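PDB 6HV6: toxin PAU_02230 from Photorhabdus asymbiotica subsp. asymbiotica ATCC 43949, which is a large bacterial toxin, known as PaTox, whose modelled part combines a long helical region with an antiparallel beta-sheet domain. Local coordinates for residues N263-F275 and H320-Q332. The protein carries 1 engineered substitution. Numbering follows the deposited sequence.
Sequences NVSNLATSETKLF and HSDMAAFFQKKMQ
H320 reaches from the first turn of helix 320-334 into segment 263-270 and the short helix 271-274. Both segments pack beside the six-stranded antiparallel sheet, whose strands 280-286, 289-296 and 304-309 meet side chains from the two. The H320 side chain starts at CB, where E271 OE1 lies 3.1 Å away. H320 CG stands anti to its own backbone N (chi1 173°), which carries the ring toward segment 263-275. E271 CB sits over one face of the H320 ring, a CH-pi contact 3.6 Å from the ring centroid. H320 CD2 lies 3.5 Å from A268 O. H320 CE1 meets L274 CD2. H320 ND1 lies at the edge of the F275 ring, 3.7 Å from F275 CE2; the two ring planes stand at 83°, and neither covers the other. ND1 is buried by the contact and has no hydrogen-bond partner. H320 NE2 ends the side chain with a nearly straight bond (168°) to L267 O, which lies in the ring plane. L267 O also accepts from the S270 backbone N, which arrives from the opposite face of the carbonyl plane. Two bonds grip this oxygen: the one from S270 N stays within 263-275, and the one from H320 NE2 ties it to the start of the helix.

E271 runs past H320 in the opposite direction. Its OE2 forms a salt bridge with K295 and a hydrogen bond with Y305 on the sheet. Its OE1 is linked through a water to the backbone N of H320.

Farther along the helix the contact is apolar. A324 CB packs against the backbone of A268, 3.5 Å from its CA. L267 CD2 touches both A324 CB and the F327 ring, and F327 in turn meets F307 edge-to-face. At the far end, V264 CG1 rests 3.8 Å from Q328 CG.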
ATOM      1  N   ASN A 263      17.678 -10.562  14.998  1.00 61.88           N
ATOM      2  CA  ASN A 263      16.685  -9.554  15.335  1.00 57.54           C
ATOM      3  C   ASN A 263      17.049  -8.246  14.642  1.00 54.98           C
ATOM      4  O   ASN A 263      18.048  -8.155  13.922  1.00 52.36           O
ATOM      5  CB  ASN A 263      16.591  -9.363  16.849  1.00 57.82           C
ATOM      6  CG  ASN A 263      17.925  -9.051  17.461  1.00 59.07           C
ATOM      7  OD1 ASN A 263      18.551  -8.047  17.123  1.00 57.20           O
ATOM      8  ND2 ASN A 263      18.380  -9.911  18.363  1.00 67.09           N
ATOM      9  N   VAL A 264      16.234  -7.218  14.886  1.00 50.47           N
ATOM     10  CA  VAL A 264      16.440  -5.936  14.218  1.00 52.17           C
ATOM     11  C   VAL A 264      17.780  -5.329  14.619  1.00 55.26           C
ATOM     12  O   VAL A 264      18.464  -4.704  13.801  1.00 52.69           O
ATOM     13  CB  VAL A 264      15.271  -4.982  14.527  1.00 56.35           C
ATOM     14  CG1 VAL A 264      15.398  -3.714  13.709  1.00 54.46           C
ATOM     15  CG2 VAL A 264      13.947  -5.666  14.236  1.00 57.92           C
ATOM     16  N   SER A 265      18.183  -5.510  15.880  1.00 48.40           N
ATOM     17  CA  SER A 265      19.386  -4.842  16.362  1.00 57.58           C
ATOM     18  C   SER A 265      20.647  -5.426  15.737  1.00 60.88           C
ATOM     19  O   SER A 265      21.572  -4.681  15.401  1.00 62.31           O
ATOM     20  CB  SER A 265      19.458  -4.913  17.887  1.00 59.29           C
ATOM     21  OG  SER A 265      18.582  -3.965  18.475  1.00 66.84           O
ATOM     22  N   ASN A 266      20.714  -6.750  15.569  1.00 50.19           N
ATOM     23  CA  ASN A 266      21.931  -7.391  15.079  1.00 52.86           C
ATOM     24  C   ASN A 266      21.872  -7.722  13.588  1.00 53.90           C
ATOM     25  O   ASN A 266      22.713  -8.484  13.099  1.00 47.93           O
ATOM     26  CB  ASN A 266      22.244  -8.654  15.897  1.00 53.02           C
ATOM     27  CG  ASN A 266      21.229  -9.783  15.688  1.00 51.80           C
ATOM     28  OD1 ASN A 266      20.323  -9.694  14.863  1.00 49.02           O
ATOM     29  ND2 ASN A 266      21.397 -10.863  16.440  1.00 54.18           N
ATOM     30  N   LEU A 267      20.908  -7.165  12.852  1.00 44.26           N
ATOM     31  CA  LEU A 267      20.754  -7.543  11.450  1.00 40.12           C
ATOM     32  C   LEU A 267      21.986  -7.165  10.636  1.00 42.14           C
ATOM     33  O   LEU A 267      22.377  -7.893   9.718  1.00 42.45           O
ATOM     34  CB  LEU A 267      19.496  -6.893  10.860  1.00 41.28           C
ATOM     35  CG  LEU A 267      19.040  -7.398   9.486  1.00 44.58           C
ATOM     36  CD1 LEU A 267      18.441  -8.781   9.602  1.00 49.81           C
ATOM     37  CD2 LEU A 267      18.047  -6.441   8.843  1.00 43.95           C
ATOM     38  N   ALA A 268      22.621  -6.034  10.963  1.00 45.07           N
ATOM     39  CA  ALA A 268      23.705  -5.528  10.126  1.00 43.51           C
ATOM     40  C   ALA A 268      24.948  -6.405  10.182  1.00 46.48           C
ATOM     41  O   ALA A 268      25.800  -6.308   9.290  1.00 51.17           O
ATOM     42  CB  ALA A 268      24.063  -4.099  10.529  1.00 47.94           C
ATOM     43  N   THR A 269      25.064  -7.259  11.199  1.00 48.02           N
ATOM     44  CA  THR A 269      26.214  -8.134  11.387  1.00 57.50           C
ATOM     45  C   THR A 269      25.860  -9.602  11.171  1.00 58.52           C
ATOM     46  O   THR A 269      26.612 -10.484  11.589  1.00 59.99           O
ATOM     47  CB  THR A 269      26.798  -7.940  12.786  1.00 59.43           C
ATOM     48  OG1 THR A 269      25.739  -8.003  13.750  1.00 60.08           O
ATOM     49  CG2 THR A 269      27.500  -6.596  12.897  1.00 54.98           C
ATOM     50  N   SER A 270      24.726  -9.884  10.526  1.00 48.41           N
ATOM     51  CA  SER A 270      24.251 -11.252  10.365  1.00 56.15           C
ATOM     52  C   SER A 270      24.076 -11.627   8.898  1.00 47.33           C
ATOM     53  O   SER A 270      23.248 -12.479   8.578  1.00 58.74           O
ATOM     54  CB  SER A 270      22.930 -11.456  11.110  1.00 55.79           C
ATOM     55  OG  SER A 270      22.963 -10.878  12.399  1.00 57.82           O
ATOM     56  N   GLU A 271      24.842 -11.000   7.997  1.00 49.63           N
ATOM     57  CA  GLU A 271      24.598 -11.173   6.564  1.00 46.63           C
ATOM     58  C   GLU A 271      24.736 -12.627   6.143  1.00 52.91           C
ATOM     59  O   GLU A 271      23.820 -13.210   5.550  1.00 49.42           O
ATOM     60  CB  GLU A 271      25.555 -10.321   5.732  1.00 49.54           C
ATOM     61  CG  GLU A 271      25.582 -10.814   4.289  1.00 49.33           C
ATOM     62  CD  GLU A 271      26.465 -10.008   3.368  1.00 55.07           C
ATOM     63  OE1 GLU A 271      26.970  -8.941   3.773  1.00 58.62           O
ATOM     64  OE2 GLU A 271      26.638 -10.446   2.217  1.00 49.66           O
ATOM     65  N   THR A 272      25.898 -13.225   6.414  1.00 55.54           N
ATOM     66  CA  THR A 272      26.146 -14.587   5.957  1.00 58.97           C
ATOM     67  C   THR A 272      25.286 -15.602   6.698  1.00 63.94           C
ATOM     68  O   THR A 272      25.161 -16.740   6.239  1.00 74.28           O
ATOM     69  CB  THR A 272      27.634 -14.924   6.099  1.00 62.67           C
ATOM     70  OG1 THR A 272      28.020 -14.805   7.471  1.00 59.52           O
ATOM     71  CG2 THR A 272      28.482 -13.965   5.264  1.00 58.76           C
ATOM     72  N   LYS A 273      24.674 -15.208   7.816  1.00 59.05           N
ATOM     73  CA  LYS A 273      23.739 -16.076   8.520  1.00 58.88           C
ATOM     74  C   LYS A 273      22.319 -15.904   8.005  1.00 60.03           C
ATOM     75  O   LYS A 273      21.580 -16.883   7.869  1.00 66.97           O
ATOM     76  CB  LYS A 273      23.793 -15.789  10.024  1.00 61.40           C
ATOM     77  CG  LYS A 273      25.151 -16.065  10.651  1.00 64.12           C
ATOM     78  CD  LYS A 273      25.581 -17.500  10.383  1.00 65.64           C
ATOM     79  CE  LYS A 273      26.946 -17.792  10.978  1.00 70.77           C
ATOM     80  NZ  LYS A 273      26.978 -17.559  12.444  1.00 74.88           N
ATOM     81  N   LEU A 274      21.932 -14.666   7.706  1.00 49.81           N
ATOM     82  CA  LEU A 274      20.601 -14.394   7.189  1.00 50.58           C
ATOM     83  C   LEU A 274      20.432 -14.942   5.776  1.00 52.89           C
ATOM     84  O   LEU A 274      19.389 -15.515   5.437  1.00 51.05           O
ATOM     85  CB  LEU A 274      20.373 -12.888   7.217  1.00 50.68           C
ATOM     86  CG  LEU A 274      19.006 -12.294   6.957  1.00 53.90           C
ATOM     87  CD1 LEU A 274      18.093 -12.548   8.131  1.00 50.42           C
ATOM     88  CD2 LEU A 274      19.206 -10.818   6.739  1.00 61.86           C
ATOM     89  N   PHE A 275      21.448 -14.763   4.933  1.00 50.89           N
ATOM     90  CA  PHE A 275      21.427 -15.218   3.548  1.00 50.54           C
ATOM     91  C   PHE A 275      22.447 -16.338   3.402  1.00 55.90           C
ATOM     92  O   PHE A 275      23.632 -16.079   3.154  1.00 56.95           O
ATOM     93  CB  PHE A 275      21.738 -14.069   2.591  1.00 47.41           C
ATOM     94  CG  PHE A 275      20.873 -12.864   2.795  1.00 43.62           C
ATOM     95  CD1 PHE A 275      19.501 -12.944   2.616  1.00 37.28           C
ATOM     96  CD2 PHE A 275      21.432 -11.647   3.160  1.00 39.48           C
ATOM     97  CE1 PHE A 275      18.699 -11.835   2.796  1.00 35.27           C
ATOM     98  CE2 PHE A 275      20.635 -10.534   3.343  1.00 36.93           C
ATOM     99  CZ  PHE A 275      19.262 -10.630   3.160  1.00 40.27           C
ATOM    100  N   HIS A 320      25.475  -4.804   2.700  1.00 43.55           N
ATOM    101  CA  HIS A 320      24.441  -5.312   3.594  1.00 45.51           C
ATOM    102  C   HIS A 320      24.230  -4.377   4.783  1.00 41.72           C
ATOM    103  O   HIS A 320      23.091  -4.142   5.208  1.00 42.08           O
ATOM    104  CB  HIS A 320      24.804  -6.716   4.077  1.00 42.97           C
ATOM    105  CG  HIS A 320      23.880  -7.238   5.128  1.00 46.41           C
ATOM    106  ND1 HIS A 320      22.651  -7.787   4.830  1.00 42.68           N
ATOM    107  CD2 HIS A 320      23.985  -7.259   6.478  1.00 47.22           C
ATOM    108  CE1 HIS A 320      22.043  -8.133   5.949  1.00 44.42           C
ATOM    109  NE2 HIS A 320      22.830  -7.824   6.964  1.00 45.49           N
ATOM    110  N   SER A 321      25.317  -3.824   5.325  1.00 43.63           N
ATOM    111  CA  SER A 321      25.191  -2.995   6.519  1.00 43.79           C
ATOM    112  C   SER A 321      24.368  -1.746   6.245  1.00 49.57           C
ATOM    113  O   SER A 321      23.651  -1.273   7.134  1.00 45.06           O
ATOM    114  CB  SER A 321      26.570  -2.614   7.062  1.00 47.25           C
ATOM    115  OG  SER A 321      27.269  -1.766   6.171  1.00 52.14           O
ATOM    116  N   ASP A 322      24.452  -1.199   5.029  1.00 41.60           N
ATOM    117  CA  ASP A 322      23.619  -0.051   4.685  1.00 39.95           C
ATOM    118  C   ASP A 322      22.159  -0.448   4.565  1.00 41.46           C
ATOM    119  O   ASP A 322      21.271   0.278   5.025  1.00 36.82           O
ATOM    120  CB  ASP A 322      24.094   0.580   3.381  1.00 40.77           C
ATOM    121  CG  ASP A 322      25.430   1.275   3.534  1.00 47.20           C
ATOM    122  OD1 ASP A 322      25.728   1.726   4.658  1.00 46.66           O
ATOM    123  OD2 ASP A 322      26.161   1.379   2.534  1.00 45.66           O
ATOM    124  N   MET A 323      21.889  -1.579   3.916  1.00 35.92           N
ATOM    125  CA  MET A 323      20.512  -2.041   3.800  1.00 33.30           C
ATOM    126  C   MET A 323      19.912  -2.273   5.178  1.00 36.26           C
ATOM    127  O   MET A 323      18.777  -1.858   5.450  1.00 32.77           O
ATOM    128  CB  MET A 323      20.471  -3.306   2.936  1.00 33.00           C
ATOM    129  CG  MET A 323      19.081  -3.850   2.616  1.00 33.83           C
ATOM    130  SD  MET A 323      18.443  -4.849   3.968  1.00 37.01           S
ATOM    131  CE  MET A 323      19.408  -6.354   3.777  1.00 37.74           C
ATOM    132  N   ALA A 324      20.682  -2.891   6.076  1.00 35.73           N
ATOM    133  CA  ALA A 324      20.184  -3.178   7.417  1.00 36.47           C
ATOM    134  C   ALA A 324      19.996  -1.907   8.236  1.00 37.81           C
ATOM    135  O   ALA A 324      19.050  -1.808   9.027  1.00 36.15           O
ATOM    136  CB  ALA A 324      21.136  -4.127   8.137  1.00 36.74           C
ATOM    137  N   ALA A 325      20.897  -0.934   8.090  1.00 36.37           N
ATOM    138  CA  ALA A 325      20.699   0.330   8.795  1.00 46.29           C
ATOM    139  C   ALA A 325      19.418   1.009   8.322  1.00 45.47           C
ATOM    140  O   ALA A 325      18.636   1.520   9.132  1.00 34.47           O
ATOM    141  CB  ALA A 325      21.906   1.245   8.594  1.00 43.95           C
ATOM    142  N   PHE A 326      19.174   0.986   7.014  1.00 33.39           N
ATOM    143  CA  PHE A 326      17.956   1.579   6.473  1.00 31.50           C
ATOM    144  C   PHE A 326      16.724   0.839   6.980  1.00 35.73           C
ATOM    145  O   PHE A 326      15.754   1.456   7.427  1.00 32.77           O
ATOM    146  CB  PHE A 326      18.017   1.561   4.948  1.00 31.45           C
ATOM    147  CG  PHE A 326      16.799   2.113   4.296  1.00 33.01           C
ATOM    148  CD1 PHE A 326      16.477   3.455   4.427  1.00 33.50           C
ATOM    149  CD2 PHE A 326      15.969   1.293   3.554  1.00 27.20           C
ATOM    150  CE1 PHE A 326      15.349   3.969   3.829  1.00 32.03           C
ATOM    151  CE2 PHE A 326      14.827   1.806   2.946  1.00 34.71           C
ATOM    152  CZ  PHE A 326      14.525   3.145   3.081  1.00 26.98           C
ATOM    153  N   PHE A 327      16.754  -0.493   6.926  1.00 31.35           N
ATOM    154  CA  PHE A 327      15.633  -1.291   7.419  1.00 32.11           C
ATOM    155  C   PHE A 327      15.346  -0.989   8.887  1.00 31.29           C
ATOM    156  O   PHE A 327      14.183  -0.840   9.286  1.00 31.87           O
ATOM    157  CB  PHE A 327      15.932  -2.782   7.207  1.00 30.94           C
ATOM    158  CG  PHE A 327      14.955  -3.711   7.880  1.00 31.39           C
ATOM    159  CD1 PHE A 327      13.803  -4.128   7.220  1.00 28.83           C
ATOM    160  CD2 PHE A 327      15.196  -4.181   9.166  1.00 29.56           C
ATOM    161  CE1 PHE A 327      12.897  -4.978   7.840  1.00 26.19           C
ATOM    162  CE2 PHE A 327      14.297  -5.035   9.792  1.00 31.18           C
ATOM    163  CZ  PHE A 327      13.144  -5.437   9.125  1.00 28.09           C
ATOM    164  N   GLN A 328      16.388  -0.886   9.712  1.00 31.11           N
ATOM    165  CA  GLN A 328      16.149  -0.595  11.124  1.00 32.36           C
ATOM    166  C   GLN A 328      15.535   0.788  11.310  1.00 38.97           C
ATOM    167  O   GLN A 328      14.631   0.967  12.134  1.00 35.15           O
ATOM    168  CB  GLN A 328      17.442  -0.713  11.932  1.00 34.83           C
ATOM    169  CG  GLN A 328      17.233  -0.360  13.405  1.00 46.90           C
ATOM    170  CD  GLN A 328      18.473  -0.555  14.254  1.00 52.78           C
ATOM    171  OE1 GLN A 328      19.590  -0.284  13.813  1.00 54.86           O
ATOM    172  NE2 GLN A 328      18.281  -1.030  15.481  1.00 51.22           N
ATOM    173  N   LYS A 329      16.013   1.781  10.559  1.00 32.57           N
ATOM    174  CA  LYS A 329      15.418   3.111  10.633  1.00 41.34           C
ATOM    175  C   LYS A 329      13.940   3.071  10.249  1.00 42.58           C
ATOM    176  O   LYS A 329      13.107   3.744  10.868  1.00 31.35           O
ATOM    177  CB  LYS A 329      16.196   4.068   9.729  1.00 39.21           C
ATOM    178  CG  LYS A 329      15.680   5.489   9.710  1.00 45.74           C
ATOM    179  CD  LYS A 329      16.641   6.403   8.961  1.00 50.31           C
ATOM    180  CE  LYS A 329      16.624   6.155   7.452  1.00 42.97           C
ATOM    181  NZ  LYS A 329      17.674   6.975   6.756  1.00 44.23           N
ATOM    182  N   LYS A 330      13.590   2.262   9.244  1.00 32.87           N
ATOM    183  CA  LYS A 330      12.193   2.183   8.830  1.00 31.58           C
ATOM    184  C   LYS A 330      11.336   1.444   9.855  1.00 34.33           C
ATOM    185  O   LYS A 330      10.153   1.763  10.016  1.00 36.23           O
ATOM    186  CB  LYS A 330      12.100   1.516   7.453  1.00 27.49           C
ATOM    187  CG  LYS A 330      12.722   2.352   6.318  1.00 33.11           C
ATOM    188  CD  LYS A 330      11.995   3.700   6.134  1.00 31.61           C
ATOM    189  CE  LYS A 330      12.888   4.889   6.433  1.00 36.86           C
ATOM    190  NZ  LYS A 330      12.245   6.183   6.021  1.00 34.04           N
ATOM    191  N   MET A 331      11.889   0.452  10.552  1.00 30.63           N
ATOM    192  CA  MET A 331      11.099  -0.204  11.590  1.00 29.05           C
ATOM    193  C   MET A 331      10.799   0.760  12.733  1.00 30.30           C
ATOM    194  O   MET A 331       9.679   0.790  13.262  1.00 34.52           O
ATOM    195  CB  MET A 331      11.828  -1.449  12.098  1.00 33.20           C
ATOM    196  CG  MET A 331      11.992  -2.567  11.041  1.00 28.05           C
ATOM    197  SD  MET A 331      10.473  -3.080  10.163  1.00 29.04           S
ATOM    198  CE  MET A 331      10.545  -2.121   8.660  1.00 31.44           C
ATOM    199  N   GLN A 332      11.780   1.568  13.118  1.00 31.80           N
ATOM    200  CA  GLN A 332      11.522   2.570  14.146  1.00 33.73           C
ATOM    201  C   GLN A 332      10.517   3.606  13.672  1.00 34.71           C
ATOM    202  O   GLN A 332       9.683   4.062  14.460  1.00 36.99           O
ATOM    203  CB  GLN A 332      12.842   3.205  14.567  1.00 40.58           C
ATOM    204  CG  GLN A 332      13.831   2.134  15.006  1.00 39.75           C
ATOM    205  CD  GLN A 332      15.085   2.695  15.624  1.00 53.02           C
ATOM    206  OE1 GLN A 332      15.570   3.752  15.222  1.00 62.85           O
ATOM    207  NE2 GLN A 332      15.618   1.989  16.617  1.00 56.34           N
TER
HETATM  208  O   HOH W   1      27.824  -6.413   2.292  1.00 37.06           O